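Local coordinates for protein transcription termination factor FttA (Methanosarcina mazei, PDB 2XR1) that probably terminates transcription by cutting nascent RNA at the polymerase exit channel, acting as a homodimeric zinc-dependent nuclease of the metallo-beta-lactamase superfamily, at residues E31-G34 against L39-E42; L253-F258 against L278-Y283; K360-D365 against D395-L400; S619-K622 against I626-R629. All blocks are in the same frame, centred on the assembly; numbering follows the deposited sequence.

Interaction 1 of 4, residues E31-G34 against L39-E42; sequences EFEG and LYTE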
loop_
_atom_site.group_PDB
_atom_site.type_symbol
_atom_site.label_atom_id
_atom_site.label_comp_id
_atom_site.label_asym_id
_atom_site.label_seq_id
_atom_site.Cartn_x
_atom_site.Cartn_y
_atom_site.Cartn_z
ATOM N N GLU B 31 23.363 19.048 -21.040
ATOM C CA GLU B 31 22.071 19.012 -20.351
ATOM C C GLU B 31 21.551 17.594 -20.245
ATOM O O GLU B 31 21.686 16.828 -21.143
ATOM C CB GLU B 31 21.011 19.758 -21.163
ATOM C CG GLU B 31 21.027 21.277 -21.020
ATOM C CD GLU B 31 20.513 21.779 -19.641
ATOM O OE1 GLU B 31 19.807 21.027 -18.920
ATOM O OE2 GLU B 31 20.830 22.928 -19.279
ATOM N N PHE B 32 20.928 17.274 -19.135
ATOM C CA PHE B 32 20.139 16.080 -18.987
ATOM C C PHE B 32 18.766 16.349 -19.592
ATOM O O PHE B 32 18.055 17.203 -19.102
ATOM C CB PHE B 32 19.937 15.769 -17.519
ATOM C CG PHE B 32 21.192 15.393 -16.785
ATOM C CD1 PHE B 32 21.970 14.296 -17.186
ATOM C CD2 PHE B 32 21.562 16.091 -15.641
ATOM C CE1 PHE B 32 23.109 13.938 -16.482
ATOM C CE2 PHE B 32 22.689 15.741 -14.943
ATOM C CZ PHE B 32 23.468 14.656 -15.364
ATOM N N GLU B 33 18.405 15.651 -20.674
ATOM C CA GLU B 33 17.073 15.814 -21.259
ATOM C C GLU B 33 16.375 14.482 -21.243
ATOM O O GLU B 33 16.725 13.569 -21.982
ATOM C CB GLU B 33 17.130 16.404 -22.663
ATOM C CG GLU B 33 17.739 17.798 -22.683
ATOM C CD GLU B 33 17.859 18.425 -24.083
ATOM O OE1 GLU B 33 17.383 17.806 -25.077
ATOM O OE2 GLU B 33 18.439 19.547 -24.177
ATOM N N GLY B 34 15.398 14.363 -20.358
ATOM C CA GLY B 34 14.814 13.073 -20.064
ATOM C C GLY B 34 15.918 12.120 -19.635
ATOM O O GLY B 34 16.874 12.520 -18.944
ATOM N N LEU B 39 24.770 16.482 -25.403
ATOM C CA LEU B 39 25.816 17.461 -25.763
ATOM C C LEU B 39 25.337 18.328 -26.909
ATOM O O LEU B 39 25.041 17.826 -27.979
ATOM C CB LEU B 39 27.116 16.768 -26.232
ATOM C CG LEU B 39 27.586 15.562 -25.436
ATOM C CD1 LEU B 39 28.940 15.096 -25.954
ATOM C CD2 LEU B 39 27.628 15.929 -23.984
ATOM N N TYR B 40 25.335 19.632 -26.707
ATOM C CA TYR B 40 25.099 20.554 -27.796
ATOM C C TYR B 40 26.405 20.949 -28.491
ATOM O O TYR B 40 27.426 21.094 -27.838
ATOM C CB TYR B 40 24.358 21.775 -27.266
ATOM C CG TYR B 40 22.906 21.436 -26.988
ATOM C CD1 TYR B 40 21.981 21.357 -28.032
ATOM C CD2 TYR B 40 22.473 21.139 -25.691
ATOM C CE1 TYR B 40 20.670 21.026 -27.797
ATOM C CE2 TYR B 40 21.156 20.793 -25.436
ATOM C CZ TYR B 40 20.249 20.737 -26.491
ATOM O OH TYR B 40 18.917 20.399 -26.241
ATOM N N THR B 41 26.365 21.116 -29.814
ATOM C CA THR B 41 27.552 21.427 -30.590
ATOM C C THR B 41 27.211 22.358 -31.734
ATOM O O THR B 41 26.126 22.267 -32.296
ATOM C CB THR B 41 28.129 20.136 -31.181
ATOM O OG1 THR B 41 29.464 20.345 -31.677
ATOM C CG2 THR B 41 27.224 19.616 -32.317
ATOM N N GLU B 42 28.150 23.239 -32.090
ATOM C CA GLU B 42 28.031 24.068 -33.301
ATOM C C GLU B 42 28.700 23.394 -34.489
ATOM O O GLU B 42 28.723 23.942 -35.582
ATOM C CB GLU B 42 28.629 25.445 -33.069
ATOM C CG GLU B 42 27.858 26.258 -32.048
ATOM C CD GLU B 42 28.486 27.620 -31.777
ATOM O OE1 GLU B 42 29.668 27.657 -31.387
ATOM O OE2 GLU B 42 27.797 28.648 -31.951
#
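The side chains of E33 and Y40 come from opposite directions and meet at their ends across an antiparallel beta hairpin of the first KH domain, formed by strands 30-33 and 36-41. The backbones are closest at E31 and L39, with CA atoms 6.8 Å apart; E31 bonds through its main chain to V38, while L39 bonds to A66 and R68 on the far side, so that strand 36-41 is the middle of a three-stranded sheet. The polar part of the contact lies at the ends of the two side chains. E33 is extended beyond CG (chi2 178°), which carries its carboxylate to the hydroxyl end of Y40, with carboxylate and ring planes 48° apart. The modelled separation of E33 OE2 and Y40 OH is too short to be trusted, and the nature of this approach remains doubtful. A firmer partner of E33 is R68 of strand 65-69, which forms a salt bridge to OE1 and also packs against the Y40 side chain; the acid and the arginine thus meet across the central strand. Apolar contact is slight and falls to the aliphatic part of E31, whose CB approaches the edge of the tyrosine ring, 4.4 Å from Y40 CE2.

Interaction 2 of 4, residues L253-F258 against L278-Y283; sequences LVPLLF and LLQLDY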
loop_
_atom_site.group_PDB
_atom_site.type_symbol
_atom_site.label_atom_id
_atom_site.label_comp_id
_atom_site.label_asym_id
_atom_site.label_seq_id
_atom_site.Cartn_x
_atom_site.Cartn_y
_atom_site.Cartn_z
ATOM N N LEU B 253 -6.391 5.437 -19.448
ATOM C CA LEU B 253 -6.579 6.447 -18.426
ATOM C C LEU B 253 -5.287 7.180 -18.075
ATOM O O LEU B 253 -5.269 8.018 -17.166
ATOM C CB LEU B 253 -7.199 5.837 -17.187
ATOM C CG LEU B 253 -8.702 5.510 -17.338
ATOM C CD1 LEU B 253 -9.181 4.817 -16.084
ATOM C CD2 LEU B 253 -9.512 6.724 -17.602
ATOM N N VAL B 254 -4.235 6.974 -18.845
ATOM C CA VAL B 254 -3.049 7.754 -18.626
ATOM C C VAL B 254 -3.336 9.258 -18.713
ATOM O O VAL B 254 -2.773 10.019 -17.941
ATOM C CB VAL B 254 -1.918 7.371 -19.568
ATOM C CG1 VAL B 254 -0.749 8.445 -19.529
ATOM C CG2 VAL B 254 -1.434 5.978 -19.207
ATOM N N PRO B 255 -4.213 9.695 -19.622
ATOM C CA PRO B 255 -4.492 11.100 -19.583
ATOM C C PRO B 255 -5.233 11.549 -18.331
ATOM O O PRO B 255 -5.165 12.728 -18.003
ATOM C CB PRO B 255 -5.347 11.337 -20.846
ATOM C CG PRO B 255 -4.932 10.302 -21.762
ATOM C CD PRO B 255 -4.694 9.082 -20.863
ATOM N N LEU B 256 -5.944 10.661 -17.642
ATOM C CA LEU B 256 -6.632 11.055 -16.412
ATOM C C LEU B 256 -5.600 11.420 -15.342
ATOM O O LEU B 256 -5.821 12.303 -14.525
ATOM C CB LEU B 256 -7.503 9.899 -15.911
ATOM C CG LEU B 256 -8.495 10.136 -14.774
ATOM C CD1 LEU B 256 -9.438 11.258 -15.082
ATOM C CD2 LEU B 256 -9.252 8.899 -14.537
ATOM N N LEU B 257 -4.457 10.717 -15.355
ATOM C CA LEU B 257 -3.336 11.067 -14.468
ATOM C C LEU B 257 -2.952 12.522 -14.653
ATOM O O LEU B 257 -2.770 13.249 -13.678
ATOM C CB LEU B 257 -2.112 10.191 -14.717
ATOM C CG LEU B 257 -2.332 8.705 -14.415
ATOM C CD1 LEU B 257 -1.144 7.828 -14.768
ATOM C CD2 LEU B 257 -2.701 8.513 -12.955
ATOM N N PHE B 258 -2.862 12.961 -15.896
ATOM C CA PHE B 258 -2.525 14.361 -16.155
ATOM C C PHE B 258 -3.651 15.323 -15.713
ATOM O O PHE B 258 -3.398 16.397 -15.158
ATOM C CB PHE B 258 -2.133 14.534 -17.619
ATOM C CG PHE B 258 -0.789 13.973 -17.928
ATOM C CD1 PHE B 258 0.347 14.690 -17.658
ATOM C CD2 PHE B 258 -0.663 12.732 -18.443
ATOM C CE1 PHE B 258 1.559 14.184 -17.926
ATOM C CE2 PHE B 258 0.579 12.210 -18.705
ATOM C CZ PHE B 258 1.679 12.929 -18.439
ATOM N N LEU B 278 -3.814 7.588 -31.157
ATOM C CA LEU B 278 -4.924 7.217 -32.043
ATOM C C LEU B 278 -6.082 6.664 -31.256
ATOM O O LEU B 278 -7.226 7.127 -31.389
ATOM C CB LEU B 278 -4.477 6.151 -33.034
ATOM C CG LEU B 278 -5.527 5.761 -34.057
ATOM C CD1 LEU B 278 -5.818 6.944 -34.933
ATOM C CD2 LEU B 278 -5.053 4.598 -34.850
ATOM N N LEU B 279 -5.789 5.664 -30.433
ATOM C CA LEU B 279 -6.842 5.021 -29.672
ATOM C C LEU B 279 -7.448 5.931 -28.622
ATOM O O LEU B 279 -8.621 5.841 -28.372
ATOM C CB LEU B 279 -6.341 3.752 -28.998
ATOM C CG LEU B 279 -5.908 2.610 -29.905
ATOM C CD1 LEU B 279 -5.357 1.467 -29.043
ATOM C CD2 LEU B 279 -7.057 2.192 -30.832
ATOM N N GLN B 280 -6.659 6.790 -28.004
ATOM C CA GLN B 280 -7.189 7.687 -26.995
ATOM C C GLN B 280 -8.157 8.700 -27.595
ATOM O O GLN B 280 -9.286 8.854 -27.111
ATOM C CB GLN B 280 -6.059 8.382 -26.244
ATOM C CG GLN B 280 -5.334 7.480 -25.224
ATOM C CD GLN B 280 -4.171 8.167 -24.531
ATOM O OE1 GLN B 280 -3.877 9.310 -24.806
ATOM N NE2 GLN B 280 -3.514 7.469 -23.616
ATOM N N LEU B 281 -7.739 9.390 -28.651
ATOM C CA LEU B 281 -8.619 10.394 -29.270
ATOM C C LEU B 281 -9.885 9.733 -29.722
ATOM O O LEU B 281 -10.938 10.325 -29.648
ATOM C CB LEU B 281 -7.971 11.080 -30.483
ATOM C CG LEU B 281 -6.790 11.997 -30.173
ATOM C CD1 LEU B 281 -6.083 12.482 -31.427
ATOM C CD2 LEU B 281 -7.256 13.183 -29.350
ATOM N N ASP B 282 -9.780 8.503 -30.197
ATOM C CA ASP B 282 -10.945 7.773 -30.642
ATOM C C ASP B 282 -11.827 7.349 -29.481
ATOM O O ASP B 282 -13.031 7.309 -29.601
ATOM C CB ASP B 282 -10.529 6.546 -31.412
ATOM C CG ASP B 282 -11.713 5.804 -31.994
ATOM O OD1 ASP B 282 -12.497 6.414 -32.745
ATOM O OD2 ASP B 282 -11.860 4.592 -31.685
ATOM N N TYR B 283 -11.230 7.001 -28.364
ATOM C CA TYR B 283 -11.995 6.571 -27.216
ATOM C C TYR B 283 -12.948 7.655 -26.824
ATOM O O TYR B 283 -14.160 7.420 -26.778
ATOM C CB TYR B 283 -11.080 6.229 -26.062
ATOM C CG TYR B 283 -11.755 5.912 -24.740
ATOM C CD1 TYR B 283 -12.777 4.976 -24.647
ATOM C CD2 TYR B 283 -11.308 6.511 -23.552
ATOM C CE1 TYR B 283 -13.355 4.663 -23.409
ATOM C CE2 TYR B 283 -11.879 6.203 -22.320
ATOM C CZ TYR B 283 -12.891 5.277 -22.249
ATOM O OH TYR B 283 -13.435 4.996 -21.006
#
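The CG-CD edge of the P255 ring rests over the face of the Q280 amide, in van der Waals contact. Q280 OE1 lies 3.4 Å from P255 CG, and Q280 NE2 is likewise 3.4 Å from P255 CD, so the line joining the amide oxygen and nitrogen runs nearly parallel to the CG-CD bond of the ring. Both ring carbons stand over the plane of the amide, and the amide carbon CD of Q280 completes the contact at 3.6 Å from P255 CG. V254 adds a looser touch, its CB 4.4 Å from Q280 NE2. Q280 spans the gap between the helices because its chain is extended beyond CG (chi2 177°), and the nearest CA atoms, those of P255 and Q280, are 8.6 Å apart. P255 sits in the first turn of helix 254-259, just after L253 at the N-cap, and Q280 lies within the long helix 270-290. Around them, T304 touches both V254 and P255, Y296 packs on the proline, and V301 reaches Q280. The rotation of the amide is probably fixed by Q251, whose OE1 is hydrogen-bonded to NE2 and which belongs to the short helix 248-251 that also carries the zinc ligands D249 and H250. The contact lies outside the metal site itself, the V254 side chain being about 13 Å from a bound zinc ion. Chemically the amide has two roles, van der Waals contact with the proline methylenes and a polar bond to Q251, so a buried glutamine links three helices of the metallo-beta-lactamase domain.

Interaction 3 of 4, residues K360-D365 against D395-L400; sequences KTRLFD and DAEKHL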
loop_
_atom_site.group_PDB
_atom_site.type_symbol
_atom_site.label_atom_id
_atom_site.label_comp_id
_atom_site.label_asym_id
_atom_site.label_seq_id
_atom_site.Cartn_x
_atom_site.Cartn_y
_atom_site.Cartn_z
ATOM N N LYS B 360 6.219 -17.384 -32.290
ATOM C CA LYS B 360 6.403 -16.559 -33.493
ATOM C C LYS B 360 5.079 -16.520 -34.239
ATOM O O LYS B 360 4.499 -17.548 -34.483
ATOM C CB LYS B 360 7.474 -17.144 -34.427
ATOM C CG LYS B 360 8.137 -16.075 -35.359
ATOM C CD LYS B 360 8.064 -16.477 -36.858
ATOM C CE LYS B 360 9.241 -15.928 -37.665
ATOM N NZ LYS B 360 9.486 -16.764 -38.867
ATOM N N THR B 361 4.628 -15.330 -34.618
ATOM C CA THR B 361 3.339 -15.148 -35.270
ATOM C C THR B 361 3.576 -14.546 -36.644
ATOM O O THR B 361 4.726 -14.314 -37.011
ATOM C CB THR B 361 2.407 -14.257 -34.407
ATOM O OG1 THR B 361 3.006 -12.968 -34.192
ATOM C CG2 THR B 361 2.123 -14.953 -33.046
ATOM N N ARG B 362 2.523 -14.327 -37.425
ATOM C CA ARG B 362 2.711 -13.740 -38.726
ATOM C C ARG B 362 3.360 -12.359 -38.644
ATOM O O ARG B 362 4.083 -11.983 -39.545
ATOM C CB ARG B 362 1.384 -13.651 -39.517
ATOM C CG ARG B 362 0.684 -14.977 -39.786
ATOM C CD ARG B 362 1.581 -15.963 -40.478
ATOM N NE ARG B 362 1.793 -15.497 -41.821
ATOM C CZ ARG B 362 1.000 -15.802 -42.838
ATOM N NH1 ARG B 362 -0.041 -16.623 -42.658
ATOM N NH2 ARG B 362 1.257 -15.307 -44.047
ATOM N N LEU B 363 3.089 -11.599 -37.590
ATOM C CA LEU B 363 3.555 -10.212 -37.495
ATOM C C LEU B 363 4.815 -10.042 -36.645
ATOM O O LEU B 363 5.681 -9.216 -36.963
ATOM C CB LEU B 363 2.465 -9.304 -36.909
ATOM C CG LEU B 363 1.245 -8.901 -37.742
ATOM C CD1 LEU B 363 0.296 -8.183 -36.827
ATOM C CD2 LEU B 363 1.620 -7.989 -38.860
ATOM N N PHE B 364 4.916 -10.797 -35.565
ATOM C CA PHE B 364 5.923 -10.522 -34.539
ATOM C C PHE B 364 6.799 -11.718 -34.159
ATOM O O PHE B 364 6.521 -12.855 -34.548
ATOM C CB PHE B 364 5.226 -10.035 -33.296
ATOM C CG PHE B 364 4.253 -8.924 -33.551
ATOM C CD1 PHE B 364 4.701 -7.683 -34.034
ATOM C CD2 PHE B 364 2.882 -9.100 -33.276
ATOM C CE1 PHE B 364 3.799 -6.653 -34.239
ATOM C CE2 PHE B 364 1.976 -8.069 -33.503
ATOM C CZ PHE B 364 2.433 -6.847 -33.975
ATOM N N ASP B 365 7.881 -11.435 -33.447
ATOM C CA ASP B 365 8.762 -12.482 -32.933
ATOM C C ASP B 365 8.260 -12.844 -31.541
ATOM O O ASP B 365 7.467 -12.119 -30.967
ATOM C CB ASP B 365 10.204 -11.999 -32.852
ATOM C CG ASP B 365 10.794 -11.640 -34.211
ATOM O OD1 ASP B 365 10.927 -12.542 -35.104
ATOM O OD2 ASP B 365 11.156 -10.424 -34.368
ATOM N N ASP B 395 -3.540 -24.350 -38.029
ATOM C CA ASP B 395 -4.913 -24.843 -37.865
ATOM C C ASP B 395 -5.934 -23.717 -37.680
ATOM O O ASP B 395 -7.082 -23.862 -38.034
ATOM C CB ASP B 395 -5.005 -25.758 -36.627
ATOM C CG ASP B 395 -4.255 -27.082 -36.785
ATOM O OD1 ASP B 395 -3.961 -27.512 -37.927
ATOM O OD2 ASP B 395 -4.000 -27.721 -35.743
ATOM N N ALA B 396 -5.538 -22.610 -37.074
ATOM C CA ALA B 396 -6.495 -21.525 -36.843
ATOM C C ALA B 396 -6.845 -20.895 -38.170
ATOM O O ALA B 396 -7.991 -20.509 -38.424
ATOM C CB ALA B 396 -5.896 -20.468 -35.908
ATOM N N GLU B 397 -5.822 -20.787 -39.014
ATOM C CA GLU B 397 -5.978 -20.219 -40.338
ATOM C C GLU B 397 -6.930 -21.048 -41.188
ATOM O O GLU B 397 -7.901 -20.507 -41.717
ATOM C CB GLU B 397 -4.637 -20.097 -41.018
ATOM C CG GLU B 397 -3.728 -19.062 -40.367
ATOM C CD GLU B 397 -2.431 -18.951 -41.105
ATOM O OE1 GLU B 397 -2.287 -19.658 -42.148
ATOM O OE2 GLU B 397 -1.573 -18.161 -40.655
ATOM N N LYS B 398 -6.689 -22.354 -41.265
ATOM C CA LYS B 398 -7.579 -23.214 -42.046
ATOM C C LYS B 398 -9.006 -23.088 -41.546
ATOM O O LYS B 398 -9.916 -22.964 -42.337
ATOM C CB LYS B 398 -7.137 -24.683 -42.048
ATOM C CG LYS B 398 -7.461 -25.437 -43.364
ATOM N N HIS B 399 -9.177 -23.034 -40.232
ATOM C CA HIS B 399 -10.498 -22.861 -39.627
ATOM C C HIS B 399 -11.123 -21.555 -40.044
ATOM O O HIS B 399 -12.261 -21.533 -40.491
ATOM C CB HIS B 399 -10.428 -22.932 -38.089
ATOM C CG HIS B 399 -11.761 -23.089 -37.424
ATOM N ND1 HIS B 399 -11.888 -23.331 -36.077
ATOM C CD2 HIS B 399 -13.020 -23.096 -37.924
ATOM C CE1 HIS B 399 -13.168 -23.453 -35.772
ATOM N NE2 HIS B 399 -13.873 -23.325 -36.880
ATOM N N LEU B 400 -10.390 -20.451 -39.922
ATOM C CA LEU B 400 -10.955 -19.183 -40.377
ATOM C C LEU B 400 -11.352 -19.252 -41.848
ATOM O O LEU B 400 -12.367 -18.717 -42.222
ATOM C CB LEU B 400 -9.993 -18.029 -40.169
ATOM C CG LEU B 400 -10.633 -16.658 -40.410
ATOM C CD1 LEU B 400 -11.868 -16.564 -39.544
ATOM C CD2 LEU B 400 -9.688 -15.525 -40.113
#
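The main chains of the loop 360-365 and of helix 393-409 keep well apart, with the nearest CA atoms, those of R362 and E397, separated by 11.0 Å. Side chains bridge the distance. R362 NH1 donates to E397 OE2 at 3.0 Å in a salt bridge of moderate straightness (N-H...O angle 144°). The acceptor lies in the guanidinium plane, whereas the arginine nitrogen meets OE2 from the syn side but 34° out of the carboxylate plane. E397 is stretched out beyond CG, and R362 is folded at chi2 (-55°) and chi3, which turns NH1 to the helix. The loop belongs to the metallo-beta-lactamase fold and joins strands 348-352 and 376-380, a few residues after the zinc ligand D355; the helix lies in the predicted beta-CASP region, so the ion pair probably joins these two parts of the nuclease. The same NH1 forms a second salt bridge, to E433 of helix 423-436, and this shared use probably favours the charged forms of both acids. The arginine chain also rests on I429 of that helix, and E397 touches V430. Within the loop T361 OG1 accepts from F364 N at 3.2 Å, an ST motif that brackets R362.

Interaction 4 of 4, residues S619-K622 against I626-R629; sequences SVYK and IETR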
loop_
_atom_site.group_PDB
_atom_site.type_symbol
_atom_site.label_atom_id
_atom_site.label_comp_id
_atom_site.label_asym_id
_atom_site.label_seq_id
_atom_site.Cartn_x
_atom_site.Cartn_y
_atom_site.Cartn_z
ATOM N N SER B 619 -0.253 -23.641 -10.705
ATOM C CA SER B 619 0.399 -24.520 -11.671
ATOM C C SER B 619 1.913 -24.299 -11.729
ATOM O O SER B 619 2.667 -25.283 -11.719
ATOM C CB SER B 619 -0.254 -24.423 -13.030
ATOM O OG SER B 619 -1.546 -24.975 -12.905
ATOM N N VAL B 620 2.351 -23.038 -11.738
ATOM C CA VAL B 620 3.761 -22.735 -11.794
ATOM C C VAL B 620 4.471 -23.161 -10.519
ATOM O O VAL B 620 5.557 -23.739 -10.571
ATOM C CB VAL B 620 4.041 -21.233 -12.067
ATOM C CG1 VAL B 620 5.528 -20.962 -11.979
ATOM C CG2 VAL B 620 3.553 -20.829 -13.406
ATOM N N TYR B 621 3.854 -22.957 -9.372
ATOM C CA TYR B 621 4.457 -23.491 -8.114
ATOM C C TYR B 621 4.624 -24.980 -8.202
ATOM O O TYR B 621 5.661 -25.472 -7.838
ATOM C CB TYR B 621 3.566 -23.216 -6.909
ATOM C CG TYR B 621 4.224 -22.819 -5.600
ATOM C CD1 TYR B 621 5.377 -23.441 -5.147
ATOM C CD2 TYR B 621 3.631 -21.830 -4.784
ATOM C CE1 TYR B 621 5.971 -23.077 -3.917
ATOM C CE2 TYR B 621 4.190 -21.447 -3.559
ATOM C CZ TYR B 621 5.370 -22.083 -3.123
ATOM O OH TYR B 621 5.940 -21.731 -1.917
ATOM N N LYS B 622 3.596 -25.678 -8.678
ATOM C CA LYS B 622 3.563 -27.139 -8.699
ATOM C C LYS B 622 4.539 -27.720 -9.733
ATOM O O LYS B 622 5.380 -28.522 -9.385
ATOM C CB LYS B 622 2.126 -27.637 -8.967
ATOM C CG LYS B 622 1.886 -29.127 -8.710
ATOM N N ILE B 626 8.656 -22.873 -8.646
ATOM C CA ILE B 626 8.921 -21.455 -8.373
ATOM C C ILE B 626 7.786 -20.897 -7.498
ATOM O O ILE B 626 6.631 -21.045 -7.805
ATOM C CB ILE B 626 8.949 -20.652 -9.691
ATOM C CG1 ILE B 626 10.032 -21.151 -10.612
ATOM C CG2 ILE B 626 9.142 -19.180 -9.441
ATOM C CD1 ILE B 626 9.830 -20.639 -12.016
ATOM N N GLU B 627 8.092 -20.248 -6.398
ATOM C CA GLU B 627 7.018 -19.673 -5.576
ATOM C C GLU B 627 6.181 -18.638 -6.334
ATOM O O GLU B 627 6.691 -17.572 -6.743
ATOM C CB GLU B 627 7.602 -19.009 -4.356
ATOM C CG GLU B 627 6.571 -18.531 -3.377
ATOM C CD GLU B 627 7.209 -17.923 -2.142
ATOM O OE1 GLU B 627 7.833 -18.681 -1.344
ATOM O OE2 GLU B 627 7.111 -16.677 -1.982
ATOM N N THR B 628 4.901 -18.935 -6.538
ATOM C CA THR B 628 4.070 -17.990 -7.284
ATOM C C THR B 628 2.643 -17.869 -6.752
ATOM O O THR B 628 2.080 -18.824 -6.245
ATOM C CB THR B 628 4.087 -18.269 -8.810
ATOM O OG1 THR B 628 2.800 -18.685 -9.248
ATOM C CG2 THR B 628 5.151 -19.304 -9.196
ATOM N N ARG B 629 2.062 -16.693 -6.908
ATOM C CA ARG B 629 0.794 -16.342 -6.307
ATOM C C ARG B 629 0.079 -15.215 -7.076
ATOM O O ARG B 629 0.735 -14.302 -7.596
ATOM C CB ARG B 629 1.066 -15.861 -4.898
ATOM C CG ARG B 629 -0.090 -15.100 -4.268
ATOM C CD ARG B 629 -0.043 -15.119 -2.703
ATOM N NE ARG B 629 1.061 -14.319 -2.138
ATOM C CZ ARG B 629 1.122 -12.980 -2.134
ATOM N NH1 ARG B 629 0.151 -12.237 -2.686
ATOM N NH2 ARG B 629 2.176 -12.383 -1.571
#
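V620 and Y621, in successive positions of helix 610-624, take up different parts of the chain that turns back into strand 627-630. V620 faces inward. Its CG1, anti to the backbone nitrogen (chi1 175°), comes within 4.1 Å of I626 CB, and the same branch is directed at T628, whose modelled side chain is too crowded for the methyl contact to be judged. M590 of helix 586-594 packs against V620, while V593 of that helix and V603 of strand 602-606 touch I626. At Y621 the contact passes to the backbone. Its CA makes a CA-H...O contact with I626 O at 3.3 Å, and its ring lies flat over the main chain of E627: E627 CA stands 3.8 Å from the centroid of the Y621 ring, only 9° off the normal, a CH-pi contact. Beyond this point the two side chains run side by side, and the Y621 OH lies 3.6 Å from E627 CG. E627 OE2 forms a salt bridge to R602 of strand 602-606, and T628 OG1 is hydrogen-bonded to A617 O, one turn earlier in the helix. The contact closes a beta-alpha-beta unit, strand 602-606, helix 610-624 and strand 627-630, whose helix lies against the edge strand of the sheet. Packing between the two segments thus rests on apolar, CH-pi and CA-H...O contacts, without a polar bond of their own.

Overall arrangement
Interactions 1, 2 and 4 are largely buried, whereas interaction 3 is a surface contact. No two of them touch or use the same helix or strand. Interaction 1 lies in a different domain, the first KH domain, its centre about 45 Å from that of interaction 3. Interaction 2 packs helix on helix near the zinc ligands, while 3, its centre about 30 Å away, lies away from the sites and ties a loop to the beta-CASP region by a salt bridge. Interactions 1 and 4 are local, closing a hairpin and a beta-alpha-beta unit. In 1 the polar approach is doubtful, and the firm salt bridge goes to R68; a proline edge on an amide face marks 2, and CH-pi and apolar packing mark 4.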